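Local coordinates for protein glycosyl hydrolase family 10 (Prevotella bryantii, PDB 4MGQ) that forms a calcium-holding carbohydrate-binding module of a larger enzyme that probably cleaves internal beta-1,4-xylosidic linkages in xylan, at residues A[51-56]-A[113-118]; A[17-22]-A[132-137]; A[60-65]-A[79-84]. All coordinates share one frame; numbering follows the deposited sequence.

Starting from the N terminus, the chain lays down strand 17-24, whose first residues wait until 132-137 to be met in contact 2; this closes the widest of three loops. Inside it, strand 48-57 pairs with 111-121 in contact 1, and inside that again the short hairpin of 60-65 and 79-84 makes contact 3. The loops nest without crossing. Contact 1 lies within one five-stranded antiparallel sheet, in which 111-121 lies between 48-57 and 17-24; contact 2 ties the start of 17-24 to the loop after 111-121, and both share a calcium ion and two waters. Contact 3, in the second sheet of the beta-sandwich, touches contact 1 and stands about 9 Å from contact 2 (nearest atoms).

Contact 1: A[51-56]-A[113-118]; sequences LKLRVK and IWMDDV. With CA (calcium ion), chain B.
Neighbouring antiparallel strands of one sheet of the beta-sandwich, beside its calcium site, are joined by three bridged pairs: R54 with D116, V55 with M115 and K56 with W114. R54 and D116 exchange two backbone hydrogen bonds, as do K56 and W114. The R54 side chain leaves with CG between backbone N and carbonyl carbon (chi1 59°) and runs extended to NE, which lays the guanidinium alongside the D116 carboxylate, their planes 51° apart. R54 NH2 meets the anti lone pair of D116 OD2 at 2.8 Å, nearly straight (162°) and close to the guanidinium plane. D117 OD2 receives a weak bond from R54 NE at 3.1 Å, part of a salt bridge. On the same face the aliphatic chain of K56 lies beside the indole of W114, with K56 CE over one face of the six-membered ring, offset toward its rim, in a CH-pi contact, while NZ binds the T84 carbonyl and pairs with D158. On the face of V55 and M115 the contact is apolar: M115 SD touches L53 CD1 at 3.7 Å and M115 CG touches V55 CG2 at 3.8 Å; L53 and V55 also pack on F80 of the facing sheet. D116 OD1 and OD2 both bind calcium at 2.5 Å, and OD2 serves metal and arginine at once; R54, whose NH1 forms a further salt bridge with D156, probably steadies the carboxylate's rotation.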
ATOM      1  N   LEU A  51       2.480  -8.909   3.372  1.00  7.64           N
ATOM      2  CA  LEU A  51       2.262  -7.476   3.225  1.00  7.88           C
ATOM      3  C   LEU A  51       2.079  -6.861   4.605  1.00  8.61           C
ATOM      4  O   LEU A  51       1.200  -7.281   5.349  1.00  9.68           O
ATOM      5  CB  LEU A  51       1.025  -7.200   2.355  1.00  7.89           C
ATOM      6  CG  LEU A  51       0.649  -5.730   2.145  1.00  7.54           C
ATOM      7  CD1 LEU A  51       1.698  -4.980   1.328  1.00  9.56           C
ATOM      8  CD2 LEU A  51      -0.722  -5.612   1.468  1.00  7.90           C
ATOM      9  N   LYS A  52       2.911  -5.882   4.954  1.00  8.20           N
ATOM     10  CA  LYS A  52       2.723  -5.129   6.192  1.00  8.93           C
ATOM     11  C   LYS A  52       2.500  -3.672   5.872  1.00  8.43           C
ATOM     12  O   LYS A  52       3.122  -3.137   4.952  1.00  8.42           O
ATOM     13  CB  LYS A  52       3.940  -5.253   7.112  1.00  9.49           C
ATOM     14  CG  LYS A  52       4.233  -6.644   7.592  1.00 12.41           C
ATOM     15  CD  LYS A  52       5.396  -6.583   8.594  1.00 14.48           C
ATOM     16  CE  LYS A  52       5.794  -7.953   9.069  1.00 18.20           C
ATOM     17  NZ  LYS A  52       6.964  -7.856  10.003  1.00 20.00           N
ATOM     18  N   LEU A  53       1.654  -3.012   6.656  1.00  8.09           N
ATOM     19  CA  LEU A  53       1.467  -1.573   6.522  1.00  6.81           C
ATOM     20  C   LEU A  53       0.629  -1.064   7.682  1.00  7.83           C
ATOM     21  O   LEU A  53       0.136  -1.860   8.484  1.00  9.76           O
ATOM     22  CB  LEU A  53       0.808  -1.240   5.175  1.00  9.14           C
ATOM     23  CG  LEU A  53      -0.628  -1.729   4.937  1.00  9.35           C
ATOM     24  CD1 LEU A  53      -1.507  -0.550   4.519  1.00 12.39           C
ATOM     25  CD2 LEU A  53      -0.700  -2.852   3.917  1.00 13.88           C
ATOM     26  N   ARG A  54       0.494   0.253   7.801  1.00  8.34           N
ATOM     27  CA  ARG A  54      -0.592   0.788   8.617  1.00 10.04           C
ATOM     28  C   ARG A  54      -1.542   1.524   7.689  1.00  9.73           C
ATOM     29  O   ARG A  54      -1.127   2.084   6.673  1.00  9.59           O
ATOM     30  CB  ARG A  54      -0.094   1.699   9.752  1.00  9.17           C
ATOM     31  CG  ARG A  54       0.716   2.911   9.340  1.00 10.09           C
ATOM     32  CD  ARG A  54       1.091   3.765  10.576  1.00 10.44           C
ATOM     33  NE  ARG A  54       1.784   4.968  10.145  1.00  9.89           N
ATOM     34  CZ  ARG A  54       1.478   6.200  10.539  1.00  9.03           C
ATOM     35  NH1 ARG A  54       0.509   6.399  11.424  1.00 11.99           N
ATOM     36  NH2 ARG A  54       2.157   7.230  10.060  1.00 10.66           N
ATOM     37  N   VAL A  55      -2.823   1.514   8.046  1.00  8.24           N
ATOM     38  CA  VAL A  55      -3.842   2.071   7.173  1.00  7.66           C
ATOM     39  C   VAL A  55      -4.904   2.786   8.005  1.00  8.56           C
ATOM     40  O   VAL A  55      -5.143   2.425   9.162  1.00  9.51           O
ATOM     41  CB  VAL A  55      -4.491   0.967   6.306  1.00  8.31           C
ATOM     42  CG1 VAL A  55      -5.237  -0.044   7.182  1.00 10.72           C
ATOM     43  CG2 VAL A  55      -5.406   1.581   5.248  1.00  7.92           C
ATOM     44  N   LYS A  56      -5.522   3.794   7.407  1.00 10.01           N
ATOM     45  CA  LYS A  56      -6.612   4.547   8.012  1.00  9.78           C
ATOM     46  C   LYS A  56      -7.567   4.915   6.879  1.00  9.48           C
ATOM     47  O   LYS A  56      -7.129   5.274   5.790  1.00  9.66           O
ATOM     48  CB  LYS A  56      -6.060   5.788   8.739  1.00 12.18           C
ATOM     49  CG  LYS A  56      -7.091   6.791   9.263  1.00 13.31           C
ATOM     50  CD  LYS A  56      -6.384   8.083   9.696  1.00 13.24           C
ATOM     51  CE  LYS A  56      -7.376   9.205   9.983  1.00 16.83           C
ATOM     52  NZ  LYS A  56      -8.149   8.937  11.237  1.00 17.89           N
ATOM     53  N   ILE A 113      -8.395   7.503   1.988  1.00 10.11           N
ATOM     54  CA  ILE A 113      -7.554   6.437   2.518  1.00  8.90           C
ATOM     55  C   ILE A 113      -6.141   6.983   2.710  1.00  8.86           C
ATOM     56  O   ILE A 113      -5.655   7.770   1.895  1.00  7.89           O
ATOM     57  CB  ILE A 113      -7.543   5.182   1.588  1.00  9.80           C
ATOM     58  CG1 ILE A 113      -6.661   4.078   2.176  1.00  9.27           C
ATOM     59  CG2 ILE A 113      -7.129   5.557   0.170  1.00 10.25           C
ATOM     60  CD1 ILE A 113      -6.844   2.714   1.515  1.00  8.64           C
ATOM     61  N   TRP A 114      -5.531   6.609   3.829  1.00  8.67           N
ATOM     62  CA  TRP A 114      -4.133   6.906   4.130  1.00  9.53           C
ATOM     63  C   TRP A 114      -3.389   5.597   4.388  1.00  7.11           C
ATOM     64  O   TRP A 114      -3.928   4.685   5.014  1.00  8.38           O
ATOM     65  CB  TRP A 114      -3.992   7.806   5.367  1.00  8.27           C
ATOM     66  CG  TRP A 114      -4.673   9.149   5.329  1.00  8.14           C
ATOM     67  CD1 TRP A 114      -4.095  10.352   5.050  1.00 10.23           C
ATOM     68  CD2 TRP A 114      -6.052   9.426   5.630  1.00 10.95           C
ATOM     69  NE1 TRP A 114      -5.026  11.364   5.155  1.00 11.16           N
ATOM     70  CE2 TRP A 114      -6.234  10.819   5.503  1.00  9.78           C
ATOM     71  CE3 TRP A 114      -7.148   8.630   5.992  1.00 11.21           C
ATOM     72  CZ2 TRP A 114      -7.467  11.436   5.715  1.00 11.92           C
ATOM     73  CZ3 TRP A 114      -8.374   9.247   6.209  1.00 11.79           C
ATOM     74  CH2 TRP A 114      -8.521  10.636   6.069  1.00 10.90           C
ATOM     75  N   MET A 115      -2.153   5.495   3.906  1.00  7.22           N
ATOM     76  CA  MET A 115      -1.340   4.305   4.151  1.00  6.82           C
ATOM     77  C   MET A 115       0.092   4.715   4.448  1.00  6.58           C
ATOM     78  O   MET A 115       0.559   5.742   3.963  1.00  7.96           O
ATOM     79  CB  MET A 115      -1.372   3.341   2.954  1.00  7.77           C
ATOM     80  CG  MET A 115      -2.679   2.572   2.843  1.00 10.43           C
ATOM     81  SD  MET A 115      -2.652   1.325   1.539  1.00 12.68           S
ATOM     82  CE  MET A 115      -2.768   2.390   0.119  1.00 14.87           C
ATOM     83  N   ASP A 116       0.785   3.901   5.238  1.00  7.67           N
ATOM     84  CA  ASP A 116       2.179   4.193   5.578  1.00  8.21           C
ATOM     85  C   ASP A 116       2.897   2.912   5.971  1.00  8.42           C
ATOM     86  O   ASP A 116       2.264   1.880   6.245  1.00  7.56           O
ATOM     87  CB  ASP A 116       2.249   5.225   6.721  1.00  8.61           C
ATOM     88  CG  ASP A 116       3.607   5.923   6.822  1.00  9.71           C
ATOM     89  OD1 ASP A 116       4.414   5.861   5.859  1.00  9.59           O
ATOM     90  OD2 ASP A 116       3.846   6.565   7.867  1.00 10.91           O
ATOM     91  N   ASP A 117       4.227   2.980   5.980  1.00  8.24           N
ATOM     92  CA  ASP A 117       5.059   1.881   6.457  1.00  8.67           C
ATOM     93  C   ASP A 117       4.757   0.582   5.712  1.00  7.24           C
ATOM     94  O   ASP A 117       4.640  -0.494   6.300  1.00  8.23           O
ATOM     95  CB  ASP A 117       4.878   1.735   7.960  1.00 10.55           C
ATOM     96  CG  ASP A 117       5.216   3.019   8.699  1.00 14.08           C
ATOM     97  OD1 ASP A 117       6.308   3.563   8.436  1.00 14.09           O
ATOM     98  OD2 ASP A 117       4.390   3.502   9.509  1.00 13.43           O
ATOM     99  N   VAL A 118       4.634   0.702   4.395  1.00  8.79           N
ATOM    100  CA  VAL A 118       4.306  -0.436   3.550  1.00  7.79           C
ATOM    101  C   VAL A 118       5.546  -1.278   3.271  1.00  9.26           C
ATOM    102  O   VAL A 118       6.553  -0.771   2.758  1.00 10.10           O
ATOM    103  CB  VAL A 118       3.700   0.016   2.218  1.00  8.44           C
ATOM    104  CG1 VAL A 118       3.225  -1.201   1.412  1.00  9.67           C
ATOM    105  CG2 VAL A 118       2.554   1.002   2.457  1.00  8.12           C
TER
HETATM  106 CA    CA B 601       5.834   7.674   6.752  1.00 13.66          CA
HETATM  107  O   HOH W   1       7.330   5.938   7.522  1.00 16.38           O
HETATM  108  O   HOH W   2       6.006   8.160   9.136  1.00 16.77           O

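Contact 2: A[17-22]-A[132-137]; sequences HVLYIH and GTFEEN. With CA (calcium ion), chain B.
A metal-mediated contact joins H17, at the start of strand 17-24, to T133, F134 and E135 of the loop after strand 111-121. Calcium draws three ligands from these segments: H17 O at 2.3 Å, T133 O at 2.4 Å and E135 OE2 at 2.4 Å. Two waters and the bidentate carboxylate of D116 bring the ligand atoms to seven. The histidine thus binds the metal through its backbone, while its imidazole is turned to the E135 carboxylate. H17 ND1 donates to E135 OE1 at 2.8 Å, almost straight (169°) and in the plane of the ring, although it reaches that oxygen from 38° above the carboxylate plane. H17 N adds a second bond, to E135 OE2 at 3.0 Å on the syn side. A bend at chi2 (-58°) turns the glutamate chain back toward H17, where its carboxylate holds ion, backbone N-H and ring N-H, which fixes its orientation. F134, between the two loop ligands in the sequence, lays one ring face against L19: L19 CB sits 3.6 Å above the centre of the F134 ring, and L19 CD1 touches F134 CE1 at 3.7 Å. This buried apolar packing lies next to the metal shell. Around it, strand 17-24 is hydrogen-bonded to M115 of strand 111-121 and to V154 of strand 151-155, while the F134 ring also meets W141 and T153.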
ATOM      1  N   HIS A  17       4.902  11.456   7.441  1.00  9.43           N
ATOM      2  CA  HIS A  17       4.223  11.617   6.152  1.00 11.07           C
ATOM      3  C   HIS A  17       3.701  10.283   5.661  1.00 11.96           C
ATOM      4  O   HIS A  17       4.296   9.230   5.916  1.00  9.92           O
ATOM      5  CB  HIS A  17       5.155  12.266   5.130  1.00 11.25           C
ATOM      6  CG  HIS A  17       5.637  13.615   5.566  1.00 12.96           C
ATOM      7  ND1 HIS A  17       6.779  13.785   6.320  1.00 16.18           N
ATOM      8  CD2 HIS A  17       5.094  14.846   5.419  1.00 17.68           C
ATOM      9  CE1 HIS A  17       6.936  15.069   6.590  1.00 16.20           C
ATOM     10  NE2 HIS A  17       5.925  15.734   6.062  1.00 16.97           N
ATOM     11  N   VAL A  18       2.557  10.329   4.981  1.00 10.02           N
ATOM     12  CA  VAL A  18       1.862   9.115   4.584  1.00  9.41           C
ATOM     13  C   VAL A  18       1.347   9.262   3.154  1.00  9.36           C
ATOM     14  O   VAL A  18       1.233  10.372   2.640  1.00  9.32           O
ATOM     15  CB  VAL A  18       0.680   8.798   5.536  1.00  8.60           C
ATOM     16  CG1 VAL A  18       1.140   8.810   7.009  1.00  8.66           C
ATOM     17  CG2 VAL A  18      -0.441   9.809   5.346  1.00 10.05           C
ATOM     18  N   LEU A  19       1.066   8.135   2.518  1.00  8.29           N
ATOM     19  CA  LEU A  19       0.379   8.127   1.234  1.00  8.62           C
ATOM     20  C   LEU A  19      -1.087   8.484   1.487  1.00  7.26           C
ATOM     21  O   LEU A  19      -1.708   7.964   2.414  1.00  8.48           O
ATOM     22  CB  LEU A  19       0.507   6.759   0.552  1.00  9.01           C
ATOM     23  CG  LEU A  19      -0.198   6.559  -0.804  1.00 13.91           C
ATOM     24  CD1 LEU A  19       0.484   5.449  -1.577  1.00 15.89           C
ATOM     25  CD2 LEU A  19      -1.680   6.223  -0.655  1.00 18.43           C
ATOM     26  N   TYR A  20      -1.632   9.359   0.650  1.00  9.14           N
ATOM     27  CA  TYR A  20      -3.013   9.806   0.802  1.00  7.71           C
ATOM     28  C   TYR A  20      -3.734   9.811  -0.529  1.00 10.33           C
ATOM     29  O   TYR A  20      -3.255  10.396  -1.492  1.00  9.68           O
ATOM     30  CB  TYR A  20      -3.049  11.202   1.405  1.00 10.25           C
ATOM     31  CG  TYR A  20      -4.400  11.875   1.344  1.00 10.08           C
ATOM     32  CD1 TYR A  20      -5.492  11.343   2.015  1.00 11.36           C
ATOM     33  CD2 TYR A  20      -4.573  13.059   0.639  1.00 14.21           C
ATOM     34  CE1 TYR A  20      -6.725  11.963   1.983  1.00 13.19           C
ATOM     35  CE2 TYR A  20      -5.818  13.690   0.593  1.00 18.00           C
ATOM     36  CZ  TYR A  20      -6.885  13.129   1.273  1.00 16.35           C
ATOM     37  OH  TYR A  20      -8.123  13.730   1.254  1.00 15.91           O
ATOM     38  N   ILE A  21      -4.894   9.167  -0.572  1.00 10.03           N
ATOM     39  CA  ILE A  21      -5.751   9.245  -1.748  1.00 11.25           C
ATOM     40  C   ILE A  21      -7.127   9.741  -1.350  1.00 10.71           C
ATOM     41  O   ILE A  21      -7.833   9.079  -0.583  1.00 10.58           O
ATOM     42  CB  ILE A  21      -5.898   7.895  -2.451  1.00 11.66           C
ATOM     43  CG1 ILE A  21      -4.555   7.453  -3.032  1.00 16.22           C
ATOM     44  CG2 ILE A  21      -6.963   7.982  -3.556  1.00 12.74           C
ATOM     45  CD1 ILE A  21      -4.589   6.063  -3.603  1.00 15.12           C
ATOM     46  N   HIS A  22      -7.502  10.906  -1.860  1.00 11.02           N
ATOM     47  CA  HIS A  22      -8.895  11.307  -1.777  1.00 12.27           C
ATOM     48  C   HIS A  22      -9.643  10.567  -2.875  1.00 13.70           C
ATOM     49  O   HIS A  22      -9.476  10.856  -4.058  1.00 12.91           O
ATOM     50  CB  HIS A  22      -9.091  12.805  -1.929  1.00 13.84           C
ATOM     51  CG  HIS A  22     -10.536  13.195  -1.909  1.00 15.40           C
ATOM     52  ND1 HIS A  22     -11.348  12.948  -0.826  1.00 20.48           N
ATOM     53  CD2 HIS A  22     -11.329  13.745  -2.858  1.00 18.65           C
ATOM     54  CE1 HIS A  22     -12.572  13.368  -1.091  1.00 18.74           C
ATOM     55  NE2 HIS A  22     -12.588  13.855  -2.318  1.00 19.22           N
ATOM     56  N   GLY A 132       8.087   2.738   0.840  1.00  9.88           N
ATOM     57  CA  GLY A 132       6.968   2.461   1.721  1.00 10.02           C
ATOM     58  C   GLY A 132       6.824   3.447   2.860  1.00  9.81           C
ATOM     59  O   GLY A 132       5.904   3.324   3.667  1.00  9.40           O
ATOM     60  N   THR A 133       7.722   4.426   2.948  1.00  9.09           N
ATOM     61  CA  THR A 133       7.662   5.399   4.049  1.00 12.51           C
ATOM     62  C   THR A 133       7.109   6.778   3.674  1.00  9.74           C
ATOM     63  O   THR A 133       6.703   7.529   4.549  1.00 12.85           O
ATOM     64  CB  THR A 133       9.057   5.631   4.676  1.00 14.44           C
ATOM     65  OG1 THR A 133       9.818   6.521   3.844  1.00 18.89           O
ATOM     66  CG2 THR A 133       9.775   4.321   4.846  1.00 19.43           C
ATOM     67  N   PHE A 134       7.146   7.124   2.389  1.00 10.88           N
ATOM     68  CA  PHE A 134       6.552   8.362   1.882  1.00  9.73           C
ATOM     69  C   PHE A 134       7.067   9.633   2.540  1.00 12.50           C
ATOM     70  O   PHE A 134       6.368  10.640   2.576  1.00 12.00           O
ATOM     71  CB  PHE A 134       5.029   8.283   2.027  1.00 10.73           C
ATOM     72  CG  PHE A 134       4.466   7.020   1.467  1.00  7.89           C
ATOM     73  CD1 PHE A 134       4.443   6.812   0.097  1.00  9.76           C
ATOM     74  CD2 PHE A 134       4.017   6.012   2.307  1.00  9.65           C
ATOM     75  CE1 PHE A 134       3.950   5.634  -0.430  1.00 10.50           C
ATOM     76  CE2 PHE A 134       3.514   4.831   1.788  1.00  9.77           C
ATOM     77  CZ  PHE A 134       3.487   4.639   0.413  1.00  9.64           C
ATOM     78  N   GLU A 135       8.289   9.600   3.056  1.00 13.93           N
ATOM     79  CA  GLU A 135       8.827  10.798   3.681  1.00 12.94           C
ATOM     80  C   GLU A 135       9.388  11.770   2.653  1.00 16.08           C
ATOM     81  O   GLU A 135       9.724  12.901   3.000  1.00 16.89           O
ATOM     82  CB  GLU A 135       9.898  10.428   4.712  1.00 15.85           C
ATOM     83  CG  GLU A 135       9.354   9.612   5.879  1.00 17.62           C
ATOM     84  CD  GLU A 135       8.239  10.325   6.631  1.00 18.07           C
ATOM     85  OE1 GLU A 135       8.370  11.542   6.897  1.00 14.76           O
ATOM     86  OE2 GLU A 135       7.228   9.665   6.959  1.00 16.89           O
ATOM     87  N   GLU A 136       9.466  11.353   1.391  1.00 14.23           N
ATOM     88  CA  GLU A 136       9.900  12.255   0.325  1.00 17.15           C
ATOM     89  C   GLU A 136       8.838  12.430  -0.757  1.00 18.18           C
ATOM     90  O   GLU A 136       8.570  13.543  -1.198  1.00 18.78           O
ATOM     91  CB  GLU A 136      11.203  11.766  -0.311  1.00 23.64           C
ATOM     92  CG  GLU A 136      12.396  11.786   0.634  1.00 29.28           C
ATOM     93  CD  GLU A 136      13.655  11.201   0.008  1.00 48.42           C
ATOM     94  OE1 GLU A 136      13.586  10.092  -0.575  1.00 44.45           O
ATOM     95  OE2 GLU A 136      14.717  11.855   0.101  1.00 53.49           O
ATOM     96  N   ASN A 137       8.241  11.322  -1.186  1.00 17.62           N
ATOM     97  CA  ASN A 137       7.262  11.356  -2.261  1.00 15.79           C
ATOM     98  C   ASN A 137       6.580  10.004  -2.386  1.00 13.07           C
ATOM     99  O   ASN A 137       6.825   9.107  -1.573  1.00 12.43           O
ATOM    100  CB  ASN A 137       7.927  11.749  -3.582  1.00 17.11           C
ATOM    101  CG  ASN A 137       9.097  10.848  -3.938  1.00 17.04           C
ATOM    102  OD1 ASN A 137       9.002   9.624  -3.868  1.00 16.66           O
ATOM    103  ND2 ASN A 137      10.218  11.457  -4.315  1.00 21.48           N
TER
HETATM  104 CA    CA B 601       5.834   7.674   6.752  1.00 13.66          CA
HETATM  105  O   HOH W   1       7.330   5.938   7.522  1.00 16.38           O
HETATM  106  O   HOH W   2       6.006   8.160   9.136  1.00 16.77           O

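Contact 3: A[60-65]-A[79-84]; sequences ACDVTV and SFKSTT
A60 CA lies 3.4 Å from S82 O in a CA-H...O contact. One residue on, C61 exchanges two hydrogen bonds with S82, the shorter from S82 N to C61 O at 2.9 Å; the serine hydroxyl itself is bonded to T57. D62 projects from the opposite face and forms a salt bridge with K81, whose chain runs beside it and bends at the last torsion (chi4 -77°). That turn brings K81 NZ to the syn side of D62 OD1 at 2.6 Å, somewhat out of the carboxylate plane. These pairs belong to a beta hairpin, strands 61-69 and 80-82, with 80-82 at the edge of the second sheet of the sandwich. V63 and F80 put their side chains on the face of C61 and S82, which looks onto the other sheet; V63 N donates to F80 O at 2.7 Å and the return bond runs from F80 N to V63 O. A first torsion of 56° at F80 carries its ring alongside V63. V63 CB stands over one face of the ring, toward the rim, and V63 CG1 touches F80 CZ at 3.5 Å. The same ring reaches L51, L53 and V55 of the facing sheet. At V65, the backbone V65 N donates to S79 OG at 2.9 Å, close to linear (175°); that hydroxyl is also bonded to T77. V65 CG2 packs on F80 CE1 at 3.8 Å.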
ATOM      1  N   ALA A  60     -14.876   2.382   7.776  1.00 18.17           N
ATOM      2  CA  ALA A  60     -14.448   0.997   7.885  1.00 17.67           C
ATOM      3  C   ALA A  60     -14.719   0.284   6.568  1.00 19.68           C
ATOM      4  O   ALA A  60     -15.778   0.455   5.967  1.00 18.64           O
ATOM      5  CB  ALA A  60     -15.155   0.302   9.033  1.00 23.20           C
ATOM      6  N   CYS A  61     -13.749  -0.495   6.106  1.00 15.47           N
ATOM      7  CA  CYS A  61     -13.898  -1.189   4.835  1.00 13.87           C
ATOM      8  C   CYS A  61     -12.933  -2.357   4.723  1.00 15.02           C
ATOM      9  O   CYS A  61     -12.020  -2.513   5.543  1.00 11.79           O
ATOM     10  CB  CYS A  61     -13.667  -0.224   3.669  1.00 11.72           C
ATOM     11  SG  CYS A  61     -11.970   0.464   3.646  1.00 14.36           S
ATOM     12  N   ASP A  62     -13.171  -3.180   3.707  1.00 14.17           N
ATOM     13  CA  ASP A  62     -12.201  -4.148   3.206  1.00 14.87           C
ATOM     14  C   ASP A  62     -11.362  -3.477   2.130  1.00 12.48           C
ATOM     15  O   ASP A  62     -11.895  -2.785   1.263  1.00 11.30           O
ATOM     16  CB  ASP A  62     -12.888  -5.378   2.601  1.00 14.37           C
ATOM     17  CG  ASP A  62     -13.525  -6.275   3.639  1.00 24.17           C
ATOM     18  OD1 ASP A  62     -13.327  -6.046   4.848  1.00 21.59           O
ATOM     19  OD2 ASP A  62     -14.209  -7.236   3.232  1.00 26.07           O
ATOM     20  N   VAL A  63     -10.051  -3.672   2.177  1.00  8.61           N
ATOM     21  CA  VAL A  63      -9.210  -3.176   1.101  1.00  7.59           C
ATOM     22  C   VAL A  63      -8.699  -4.379   0.319  1.00  9.89           C
ATOM     23  O   VAL A  63      -7.940  -5.209   0.833  1.00  9.21           O
ATOM     24  CB  VAL A  63      -8.027  -2.325   1.612  1.00  7.57           C
ATOM     25  CG1 VAL A  63      -7.183  -1.867   0.433  1.00  8.22           C
ATOM     26  CG2 VAL A  63      -8.547  -1.107   2.390  1.00  9.39           C
ATOM     27  N   THR A  64      -9.152  -4.483  -0.924  1.00  7.56           N
ATOM     28  CA  THR A  64      -8.819  -5.620  -1.773  1.00  8.15           C
ATOM     29  C   THR A  64      -7.490  -5.413  -2.500  1.00  8.48           C
ATOM     30  O   THR A  64      -7.259  -4.351  -3.088  1.00  8.49           O
ATOM     31  CB  THR A  64      -9.939  -5.855  -2.801  1.00  9.58           C
ATOM     32  OG1 THR A  64     -11.151  -6.132  -2.099  1.00 12.32           O
ATOM     33  CG2 THR A  64      -9.617  -7.025  -3.704  1.00 11.07           C
ATOM     34  N   VAL A  65      -6.627  -6.424  -2.430  1.00  8.59           N
ATOM     35  CA  VAL A  65      -5.349  -6.410  -3.145  1.00  8.20           C
ATOM     36  C   VAL A  65      -5.217  -7.662  -4.004  1.00  7.02           C
ATOM     37  O   VAL A  65      -5.257  -8.773  -3.484  1.00  9.93           O
ATOM     38  CB  VAL A  65      -4.139  -6.339  -2.185  1.00  7.16           C
ATOM     39  CG1 VAL A  65      -2.846  -6.272  -2.982  1.00  8.01           C
ATOM     40  CG2 VAL A  65      -4.238  -5.121  -1.248  1.00  9.03           C
ATOM     41  N   SER A  79      -5.163  -9.144   0.903  1.00  9.03           N
ATOM     42  CA  SER A  79      -6.267  -8.218   1.148  1.00  8.79           C
ATOM     43  C   SER A  79      -6.429  -8.023   2.653  1.00 10.09           C
ATOM     44  O   SER A  79      -6.170  -8.943   3.440  1.00 11.05           O
ATOM     45  CB  SER A  79      -7.561  -8.741   0.534  1.00  9.94           C
ATOM     46  OG  SER A  79      -7.458  -8.774  -0.877  1.00  9.61           O
ATOM     47  N   PHE A  80      -6.848  -6.831   3.054  1.00  9.57           N
ATOM     48  CA  PHE A  80      -6.886  -6.521   4.475  1.00  9.85           C
ATOM     49  C   PHE A  80      -8.073  -5.635   4.802  1.00 11.12           C
ATOM     50  O   PHE A  80      -8.914  -5.354   3.941  1.00 11.43           O
ATOM     51  CB  PHE A  80      -5.574  -5.852   4.915  1.00  9.71           C
ATOM     52  CG  PHE A  80      -5.218  -4.614   4.134  1.00  9.03           C
ATOM     53  CD1 PHE A  80      -4.532  -4.705   2.932  1.00  7.87           C
ATOM     54  CD2 PHE A  80      -5.552  -3.355   4.614  1.00  9.08           C
ATOM     55  CE1 PHE A  80      -4.201  -3.574   2.215  1.00  7.36           C
ATOM     56  CE2 PHE A  80      -5.216  -2.207   3.904  1.00  8.33           C
ATOM     57  CZ  PHE A  80      -4.532  -2.323   2.699  1.00  7.71           C
ATOM     58  N   LYS A  81      -8.146  -5.205   6.056  1.00 12.02           N
ATOM     59  CA  LYS A  81      -9.251  -4.367   6.496  1.00 11.82           C
ATOM     60  C   LYS A  81      -8.730  -3.055   7.061  1.00  9.91           C
ATOM     61  O   LYS A  81      -7.605  -2.979   7.553  1.00 10.46           O
ATOM     62  CB  LYS A  81     -10.101  -5.099   7.540  1.00 16.92           C
ATOM     63  CG  LYS A  81     -10.762  -6.373   7.015  1.00 17.59           C
ATOM     64  CD  LYS A  81     -11.638  -7.013   8.074  1.00 27.46           C
ATOM     65  CE  LYS A  81     -12.316  -8.270   7.545  1.00 30.78           C
ATOM     66  NZ  LYS A  81     -13.466  -7.944   6.654  1.00 33.92           N
ATOM     67  N   SER A  82      -9.558  -2.021   6.990  1.00 11.03           N
ATOM     68  CA  SER A  82      -9.193  -0.719   7.525  1.00  9.71           C
ATOM     69  C   SER A  82     -10.330  -0.188   8.385  1.00 12.87           C
ATOM     70  O   SER A  82     -11.485  -0.570   8.202  1.00 15.27           O
ATOM     71  CB  SER A  82      -8.868   0.261   6.402  1.00  9.73           C
ATOM     72  OG  SER A  82      -8.482   1.528   6.911  1.00 11.54           O
ATOM     73  N   THR A  83      -9.978   0.676   9.330  1.00 11.33           N
ATOM     74  CA  THR A  83     -10.949   1.355  10.184  1.00 13.98           C
ATOM     75  C   THR A  83     -10.646   2.847  10.177  1.00 13.56           C
ATOM     76  O   THR A  83      -9.738   3.291   9.480  1.00 11.23           O
ATOM     77  CB  THR A  83     -10.906   0.833  11.633  1.00 13.81           C
ATOM     78  OG1 THR A  83      -9.674   1.245  12.245  1.00 15.11           O
ATOM     79  CG2 THR A  83     -11.017  -0.694  11.675  1.00 15.47           C
ATOM     80  N   THR A  84     -11.381   3.626  10.967  1.00 12.46           N
ATOM     81  CA  THR A  84     -11.200   5.071  10.952  1.00 13.19           C
ATOM     82  C   THR A  84     -10.059   5.541  11.859  1.00 13.26           C
ATOM     83  O   THR A  84      -9.787   6.735  11.942  1.00 15.25           O
ATOM     84  CB  THR A  84     -12.492   5.792  11.359  1.00 16.69           C
ATOM     85  OG1 THR A  84     -12.895   5.327  12.649  1.00 15.99           O
ATOM     86  CG2 THR A  84     -13.595   5.486  10.350  1.00 15.88           C
TER